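Local coordinates for protein glutathione S-transferase (Cupriavidus metallidurans, PDB 4MK3) that probably transfers glutathione to electrophilic compounds, and binds glutathione sulfinic acid, at residues E43-Y48 against S96-L101; P72-E77 against R86-Y91. All blocks are in the same frame, centred on the assembly; numbering follows the deposited sequence.

How the contacts relate
From the N terminus the chain passes through strand 24-27 and helix 32-44, whose C-terminal end enters contact 1 at 43-48. It then runs through strand 49-52 to the strand residues of 72-77, which meet 86-91 as soon as strand 81-82 and the start of helix 85-94 have been laid down; contact 2 closes this short loop. The chain next leaves the helix, and 96-101 returns to 43-48, so contact 2 is nested inside the larger loop closed by contact 1. Contact 2 joins sheet to helix within the glutathione-binding domain. Contact 1, its centre about 13 Å from that of contact 2, ties helix 32-44 to the linker toward helix 106-134.

Contact 1. Residues E43-Y48 against S96-L101; sequences EKKIDY and SPVSRL
The flat groups carrying this contact are the peptide carbonyls of S96 and V98, and the ammonium group of K44 approaches each from a position tilted about 35° out of the carbonyl plane. The lysine stands at the C-terminal end of helix 32-44, closed by a Schellman motif in which K45 has positive phi, and it reaches into the linker that follows helix 85-94. Bends at chi2 (-67°) and chi3 (-64°) curl the chain so that its tip enters the turn formed by 96-101. There K44 NZ donates to V98 O at 2.7 Å and to S96 O at 2.9 Å, with a weak third bond to S99 O at 3.3 Å. A salt bridge to D93, which also accepts from the backbone N of L101, adds a charged partner for this buried amine. With an alanine in place of this lysine, the carbonyls of S96 and V98 would probably lose their donor, and D93 its salt bridge, keeping a weak, longer pairing with R100. Beside the lysine, S99 CB presses on the carbonyl of E43, 3.3 Å from E43 O, while L101 CD1 lies 4.1 Å from E43 CB. The carboxylate of E43 turns elsewhere, to S217 and R215. On the outer side V98 CG1 meets K45 CD at 4.1 Å, the two side chains crossing at about a right angle. Within the linker an ST turn forms: S96 OG, anti to its own N, accepts a nearly straight bond from V98 N at 3.3 Å.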
ATOM      1  N   GLU A  43       1.129  19.864   8.801  1.00 18.52           N
ATOM      2  CA  GLU A  43       1.980  20.671   7.928  1.00 19.62           C
ATOM      3  C   GLU A  43       1.137  21.567   7.016  1.00 20.70           C
ATOM      4  O   GLU A  43       1.516  22.720   6.750  1.00 22.14           O
ATOM      5  CB  GLU A  43       2.885  19.785   7.066  1.00 17.80           C
ATOM      6  CG  GLU A  43       3.900  18.941   7.818  1.00 17.11           C
ATOM      7  CD  GLU A  43       5.112  19.686   8.327  1.00 16.77           C
ATOM      8  OE1 GLU A  43       5.261  20.895   8.038  1.00 23.10           O
ATOM      9  OE2 GLU A  43       5.943  19.050   9.023  1.00 17.19           O
ATOM     10  N   LYS A  44      -0.004  21.039   6.562  1.00 20.69           N
ATOM     11  CA  LYS A  44      -0.907  21.738   5.627  1.00 20.94           C
ATOM     12  C   LYS A  44      -1.869  22.706   6.343  1.00 24.33           C
ATOM     13  O   LYS A  44      -2.588  23.484   5.694  1.00 24.89           O
ATOM     14  CB  LYS A  44      -1.750  20.723   4.862  1.00 22.68           C
ATOM     15  CG  LYS A  44      -0.998  19.659   4.073  1.00 31.03           C
ATOM     16  CD  LYS A  44      -0.250  20.217   2.930  1.00 24.70           C
ATOM     17  CE  LYS A  44      -1.141  20.834   1.862  1.00 29.60           C
ATOM     18  NZ  LYS A  44      -0.271  21.240   0.747  1.00 24.69           N
ATOM     19  N   LYS A  45      -1.889  22.640   7.671  1.00 24.56           N
ATOM     20  CA  LYS A  45      -2.784  23.457   8.492  1.00 24.62           C
ATOM     21  C   LYS A  45      -4.254  23.194   8.156  1.00 25.55           C
ATOM     22  O   LYS A  45      -5.078  24.121   8.080  1.00 27.36           O
ATOM     23  CB  LYS A  45      -2.432  24.932   8.354  1.00 26.62           C
ATOM     24  CG  LYS A  45      -0.986  25.234   8.728  1.00 29.46           C
ATOM     25  CD  LYS A  45      -0.674  26.717   8.597  1.00 40.26           C
ATOM     26  CE  LYS A  45       0.788  26.996   8.887  1.00 45.01           C
ATOM     27  NZ  LYS A  45       1.168  26.620  10.283  1.00 50.35           N
ATOM     28  N   ILE A  46      -4.571  21.917   7.973  1.00 23.72           N
ATOM     29  CA  ILE A  46      -5.930  21.478   7.710  1.00 21.73           C
ATOM     30  C   ILE A  46      -6.582  21.009   9.006  1.00 24.01           C
ATOM     31  O   ILE A  46      -6.066  20.114   9.673  1.00 25.41           O
ATOM     32  CB  ILE A  46      -5.940  20.352   6.672  1.00 25.80           C
ATOM     33  CG1 ILE A  46      -5.349  20.866   5.362  1.00 27.27           C
ATOM     34  CG2 ILE A  46      -7.366  19.842   6.439  1.00 27.21           C
ATOM     35  CD1 ILE A  46      -4.976  19.757   4.408  1.00 32.36           C
ATOM     36  N   ASP A  47      -7.735  21.587   9.324  1.00 26.24           N
ATOM     37  CA  ASP A  47      -8.443  21.246  10.552  1.00 28.62           C
ATOM     38  C   ASP A  47      -9.229  19.963  10.340  1.00 30.88           C
ATOM     39  O   ASP A  47      -9.742  19.711   9.251  1.00 31.33           O
ATOM     40  CB  ASP A  47      -9.354  22.381  10.999  1.00 34.62           C
ATOM     41  CG  ASP A  47      -8.588  23.504  11.676  1.00 46.53           C
ATOM     42  OD1 ASP A  47      -7.787  23.222  12.597  1.00 48.06           O
ATOM     43  OD2 ASP A  47      -8.780  24.668  11.277  1.00 50.77           O
ATOM     44  N   TYR A  48      -9.281  19.140  11.375  1.00 24.28           N
ATOM     45  CA  TYR A  48     -10.013  17.870  11.331  1.00 24.34           C
ATOM     46  C   TYR A  48     -10.288  17.396  12.748  1.00 27.25           C
ATOM     47  O   TYR A  48      -9.637  17.846  13.700  1.00 24.39           O
ATOM     48  CB  TYR A  48      -9.233  16.807  10.563  1.00 24.22           C
ATOM     49  CG  TYR A  48      -7.969  16.353  11.288  1.00 19.13           C
ATOM     50  CD1 TYR A  48      -6.815  17.118  11.266  1.00 19.09           C
ATOM     51  CD2 TYR A  48      -7.932  15.153  11.985  1.00 19.54           C
ATOM     52  CE1 TYR A  48      -5.688  16.708  11.920  1.00 18.54           C
ATOM     53  CE2 TYR A  48      -6.812  14.745  12.654  1.00 18.89           C
ATOM     54  CZ  TYR A  48      -5.688  15.524  12.625  1.00 18.60           C
ATOM     55  OH  TYR A  48      -4.545  15.123  13.281  1.00 19.12           O
ATOM     56  N   SER A  96      -4.870  22.429   0.508  1.00 27.38           N
ATOM     57  CA  SER A  96      -4.358  23.744   0.851  1.00 30.56           C
ATOM     58  C   SER A  96      -3.081  24.018   0.063  1.00 29.54           C
ATOM     59  O   SER A  96      -2.339  23.087  -0.248  1.00 27.71           O
ATOM     60  CB  SER A  96      -4.036  23.809   2.340  1.00 37.14           C
ATOM     61  OG  SER A  96      -3.642  25.120   2.693  1.00 45.00           O
ATOM     62  N   PRO A  97      -2.807  25.294  -0.241  1.00 34.73           N
ATOM     63  CA  PRO A  97      -1.541  25.637  -0.897  1.00 36.24           C
ATOM     64  C   PRO A  97      -0.382  25.695   0.090  1.00 38.09           C
ATOM     65  O   PRO A  97       0.772  25.850  -0.318  1.00 37.07           O
ATOM     66  CB  PRO A  97      -1.821  27.024  -1.471  1.00 39.18           C
ATOM     67  CG  PRO A  97      -2.819  27.602  -0.556  1.00 41.90           C
ATOM     68  CD  PRO A  97      -3.696  26.464  -0.132  1.00 39.09           C
ATOM     69  N   VAL A  98      -0.686  25.552   1.376  1.00 31.12           N
ATOM     70  CA  VAL A  98       0.328  25.612   2.415  1.00 37.56           C
ATOM     71  C   VAL A  98       1.175  24.346   2.394  1.00 34.92           C
ATOM     72  O   VAL A  98       0.642  23.235   2.347  1.00 30.37           O
ATOM     73  CB  VAL A  98      -0.314  25.778   3.817  1.00 35.33           C
ATOM     74  CG1 VAL A  98       0.758  25.785   4.900  1.00 36.06           C
ATOM     75  CG2 VAL A  98      -1.145  27.062   3.878  1.00 41.39           C
ATOM     76  N   SER A  99       2.494  24.526   2.408  1.00 31.76           N
ATOM     77  CA  SER A  99       3.425  23.415   2.585  1.00 31.65           C
ATOM     78  C   SER A  99       3.136  22.260   1.629  1.00 27.78           C
ATOM     79  O   SER A  99       2.761  21.173   2.052  1.00 27.96           O
ATOM     80  CB  SER A  99       3.363  22.916   4.030  1.00 33.34           C
ATOM     81  OG  SER A  99       4.212  21.797   4.225  1.00 44.11           O
ATOM     82  N   ARG A 100       3.299  22.503   0.338  1.00 29.43           N
ATOM     83  CA  ARG A 100       3.193  21.437  -0.654  1.00 33.68           C
ATOM     84  C   ARG A 100       4.190  20.307  -0.370  1.00 21.66           C
ATOM     85  O   ARG A 100       5.392  20.554  -0.313  1.00 27.85           O
ATOM     86  CB  ARG A 100       3.495  22.017  -2.029  1.00 40.37           C
ATOM     87  CG  ARG A 100       2.342  21.951  -2.980  1.00 54.49           C
ATOM     88  CD  ARG A 100       1.920  20.520  -3.205  1.00 50.47           C
ATOM     89  NE  ARG A 100       0.976  20.429  -4.309  1.00 55.11           N
ATOM     90  CZ  ARG A 100       1.325  20.238  -5.578  1.00 50.59           C
ATOM     91  NH1 ARG A 100       0.387  20.179  -6.518  1.00 54.71           N
ATOM     92  NH2 ARG A 100       2.602  20.108  -5.910  1.00 32.98           N
ATOM     93  N   LEU A 101       3.690  19.079  -0.230  1.00 17.94           N
ATOM     94  CA  LEU A 101       4.504  17.920   0.163  1.00 16.11           C
ATOM     95  C   LEU A 101       4.719  16.888  -0.925  1.00 21.25           C
ATOM     96  O   LEU A 101       5.574  16.013  -0.795  1.00 17.98           O
ATOM     97  CB  LEU A 101       3.879  17.228   1.364  1.00 15.16           C
ATOM     98  CG  LEU A 101       3.878  18.060   2.637  1.00 15.55           C
ATOM     99  CD1 LEU A 101       3.103  17.331   3.748  1.00 19.91           C
ATOM    100  CD2 LEU A 101       5.277  18.398   3.111  1.00 21.61           C
TER

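Contact 2. Residues P72-E77 against R86-Y91; sequences PCLVME and RVIAEY
P72, preceded by a cis peptide bond, meets I88 first: its ring atom CB lies 4.0 Å from I88 CD1, the two side chains crossing at a slant. The same methyl also lies 3.7 Å from P72 O and comes within 4.0 Å of C73 CA. C73 turns its CB from the helix, and its side chain touches F65 and I62. At L74 the strand turns a side chain to the helix again. I88 CD1 is 3.7 Å from L74 N, and L74 CB packs on I88 CG1 at 4.1 Å; with CG1 anti to its carbonyl carbon (chi1 -62°), I88 spans both residues from one helical position. Past the strand, M76 meets Y91, three residues after I88 on the helix. Its SD sits 3.9 Å from Y91 CE2 and 4.8 Å from the ring centroid, about 50° off the normal, an oblique Met-aromatic contact. L110 of the second subunit packs on both M76 and Y91, so this end of the contact borders the dimer interface. P72 touches the bound glutathione sulfinic acid, and a cis-proline leading into a strand backed by a helix is the hallmark of the thioredoxin-like glutathione site of glutathione transferases.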
ATOM      1  N   PRO A  72      -5.343   4.548   9.191  1.00 14.86           N
ATOM      2  CA  PRO A  72      -6.280   5.664   9.184  1.00 15.98           C
ATOM      3  C   PRO A  72      -7.373   5.547   8.147  1.00 15.90           C
ATOM      4  O   PRO A  72      -7.228   4.909   7.103  1.00 15.24           O
ATOM      5  CB  PRO A  72      -5.394   6.871   8.849  1.00 15.70           C
ATOM      6  CG  PRO A  72      -4.240   6.274   8.053  1.00 15.34           C
ATOM      7  CD  PRO A  72      -4.018   4.932   8.648  1.00 14.60           C
ATOM      8  N   CYS A  73      -8.482   6.210   8.460  1.00 14.97           N
ATOM      9  CA  CYS A  73      -9.574   6.367   7.516  1.00 14.43           C
ATOM     10  C   CYS A  73     -10.127   7.771   7.718  1.00 14.72           C
ATOM     11  O   CYS A  73     -10.470   8.171   8.840  1.00 16.38           O
ATOM     12  CB  CYS A  73     -10.655   5.301   7.743  1.00 16.38           C
ATOM     13  SG  CYS A  73     -12.021   5.416   6.576  1.00 17.67           S
ATOM     14  N   LEU A  74     -10.182   8.549   6.638  1.00 17.17           N
ATOM     15  CA  LEU A  74     -10.721   9.902   6.672  1.00 17.13           C
ATOM     16  C   LEU A  74     -12.153   9.893   6.174  1.00 19.68           C
ATOM     17  O   LEU A  74     -12.442   9.360   5.107  1.00 21.05           O
ATOM     18  CB  LEU A  74      -9.877  10.813   5.778  1.00 19.63           C
ATOM     19  CG  LEU A  74     -10.205  12.299   5.810  1.00 23.09           C
ATOM     20  CD1 LEU A  74      -9.716  12.940   7.106  1.00 29.04           C
ATOM     21  CD2 LEU A  74      -9.594  12.993   4.587  1.00 27.70           C
ATOM     22  N   VAL A  75     -13.062  10.450   6.959  1.00 19.51           N
ATOM     23  CA  VAL A  75     -14.462  10.476   6.607  1.00 22.74           C
ATOM     24  C   VAL A  75     -14.822  11.920   6.375  1.00 25.89           C
ATOM     25  O   VAL A  75     -14.685  12.761   7.276  1.00 28.24           O
ATOM     26  CB  VAL A  75     -15.321   9.854   7.715  1.00 22.05           C
ATOM     27  CG1 VAL A  75     -16.805   9.977   7.395  1.00 30.41           C
ATOM     28  CG2 VAL A  75     -14.927   8.390   7.922  1.00 26.80           C
ATOM     29  N   MET A  76     -15.273  12.200   5.156  1.00 30.74           N
ATOM     30  CA  MET A  76     -15.480  13.564   4.695  1.00 43.11           C
ATOM     31  C   MET A  76     -16.845  14.092   5.098  1.00 42.38           C
ATOM     32  O   MET A  76     -17.722  13.348   5.578  1.00 37.99           O
ATOM     33  CB  MET A  76     -15.276  13.643   3.171  1.00 36.79           C
ATOM     34  CG  MET A  76     -13.904  13.107   2.737  1.00 44.08           C
ATOM     35  SD  MET A  76     -13.444  13.342   0.996  1.00 64.38           S
ATOM     36  CE  MET A  76     -14.525  12.184   0.152  1.00 43.91           C
ATOM     37  N   GLU A  77     -17.003  15.400   4.915  1.00 60.51           N
ATOM     38  CA  GLU A  77     -18.205  16.116   5.331  1.00 58.60           C
ATOM     39  C   GLU A  77     -19.430  15.374   4.801  1.00 55.70           C
ATOM     40  O   GLU A  77     -20.360  15.066   5.546  1.00 56.47           O
ATOM     41  CB  GLU A  77     -18.200  17.567   4.809  1.00 58.44           C
ATOM     42  CG  GLU A  77     -16.834  18.308   4.805  1.00 62.08           C
ATOM     43  CD  GLU A  77     -16.438  18.896   6.156  1.00 62.69           C
ATOM     44  OE1 GLU A  77     -15.352  19.510   6.229  1.00 62.89           O
ATOM     45  OE2 GLU A  77     -17.200  18.758   7.139  1.00 64.04           O
ATOM     46  N   ARG A  86      -1.850   6.385   2.148  1.00 13.66           N
ATOM     47  CA  ARG A  86      -1.265   7.034   0.972  1.00 13.34           C
ATOM     48  C   ARG A  86      -2.284   7.853   0.216  1.00 14.47           C
ATOM     49  O   ARG A  86      -1.986   8.950  -0.278  1.00 16.27           O
ATOM     50  CB  ARG A  86      -0.703   6.008   0.012  1.00 15.02           C
ATOM     51  CG  ARG A  86       0.325   5.160   0.587  1.00 16.44           C
ATOM     52  CD  ARG A  86       1.051   4.500  -0.578  1.00 19.93           C
ATOM     53  NE  ARG A  86       1.769   3.359  -0.138  1.00 26.01           N
ATOM     54  CZ  ARG A  86       2.323   2.486  -0.964  1.00 22.20           C
ATOM     55  NH1 ARG A  86       2.220   2.664  -2.279  1.00 17.62           N
ATOM     56  NH2 ARG A  86       3.000   1.458  -0.461  1.00 24.74           N
ATOM     57  N   VAL A  87      -3.505   7.325   0.131  1.00 15.56           N
ATOM     58  CA  VAL A  87      -4.573   8.015  -0.564  1.00 15.34           C
ATOM     59  C   VAL A  87      -4.995   9.264   0.209  1.00 14.57           C
ATOM     60  O   VAL A  87      -5.246  10.321  -0.364  1.00 15.14           O
ATOM     61  CB  VAL A  87      -5.785   7.058  -0.748  1.00 14.34           C
ATOM     62  CG1 VAL A  87      -6.942   7.764  -1.437  1.00 14.57           C
ATOM     63  CG2 VAL A  87      -5.365   5.847  -1.553  1.00 14.02           C
ATOM     64  N   ILE A  88      -5.056   9.146   1.530  1.00 14.87           N
ATOM     65  CA  ILE A  88      -5.395  10.278   2.376  1.00 16.18           C
ATOM     66  C   ILE A  88      -4.315  11.362   2.299  1.00 15.95           C
ATOM     67  O   ILE A  88      -4.621  12.549   2.164  1.00 17.49           O
ATOM     68  CB  ILE A  88      -5.574   9.836   3.829  1.00 15.84           C
ATOM     69  CG1 ILE A  88      -6.736   8.833   3.951  1.00 16.14           C
ATOM     70  CG2 ILE A  88      -5.798  11.056   4.722  1.00 19.59           C
ATOM     71  CD1 ILE A  88      -6.717   8.086   5.287  1.00 18.08           C
ATOM     72  N   ALA A  89      -3.055  10.948   2.354  1.00 15.79           N
ATOM     73  CA  ALA A  89      -1.958  11.920   2.265  1.00 16.35           C
ATOM     74  C   ALA A  89      -1.973  12.692   0.949  1.00 16.50           C
ATOM     75  O   ALA A  89      -1.831  13.915   0.933  1.00 19.09           O
ATOM     76  CB  ALA A  89      -0.614  11.229   2.476  1.00 16.38           C
ATOM     77  N   GLU A  90      -2.135  11.974  -0.161  1.00 16.85           N
ATOM     78  CA  GLU A  90      -2.190  12.592  -1.488  1.00 18.64           C
ATOM     79  C   GLU A  90      -3.339  13.584  -1.615  1.00 20.64           C
ATOM     80  O   GLU A  90      -3.193  14.673  -2.162  1.00 21.99           O
ATOM     81  CB  GLU A  90      -2.284  11.490  -2.552  1.00 19.02           C
ATOM     82  CG  GLU A  90      -2.549  11.954  -3.974  1.00 25.13           C
ATOM     83  CD  GLU A  90      -2.785  10.797  -4.929  1.00 34.84           C
ATOM     84  OE1 GLU A  90      -3.340   9.748  -4.498  1.00 33.51           O
ATOM     85  OE2 GLU A  90      -2.426  10.942  -6.115  1.00 52.67           O
ATOM     86  N   TYR A  91      -4.499  13.196  -1.111  1.00 19.70           N
ATOM     87  CA  TYR A  91      -5.645  14.071  -1.169  1.00 22.64           C
ATOM     88  C   TYR A  91      -5.460  15.298  -0.267  1.00 21.11           C
ATOM     89  O   TYR A  91      -5.739  16.422  -0.684  1.00 22.66           O
ATOM     90  CB  TYR A  91      -6.888  13.299  -0.781  1.00 22.95           C
ATOM     91  CG  TYR A  91      -8.136  14.142  -0.840  1.00 29.91           C
ATOM     92  CD1 TYR A  91      -8.528  14.755  -2.021  1.00 26.87           C
ATOM     93  CD2 TYR A  91      -8.903  14.340   0.285  1.00 25.78           C
ATOM     94  CE1 TYR A  91      -9.662  15.530  -2.081  1.00 33.04           C
ATOM     95  CE2 TYR A  91     -10.044  15.116   0.239  1.00 24.86           C
ATOM     96  CZ  TYR A  91     -10.407  15.704  -0.946  1.00 27.49           C
ATOM     97  OH  TYR A  91     -11.542  16.481  -1.001  1.00 33.87           O
TER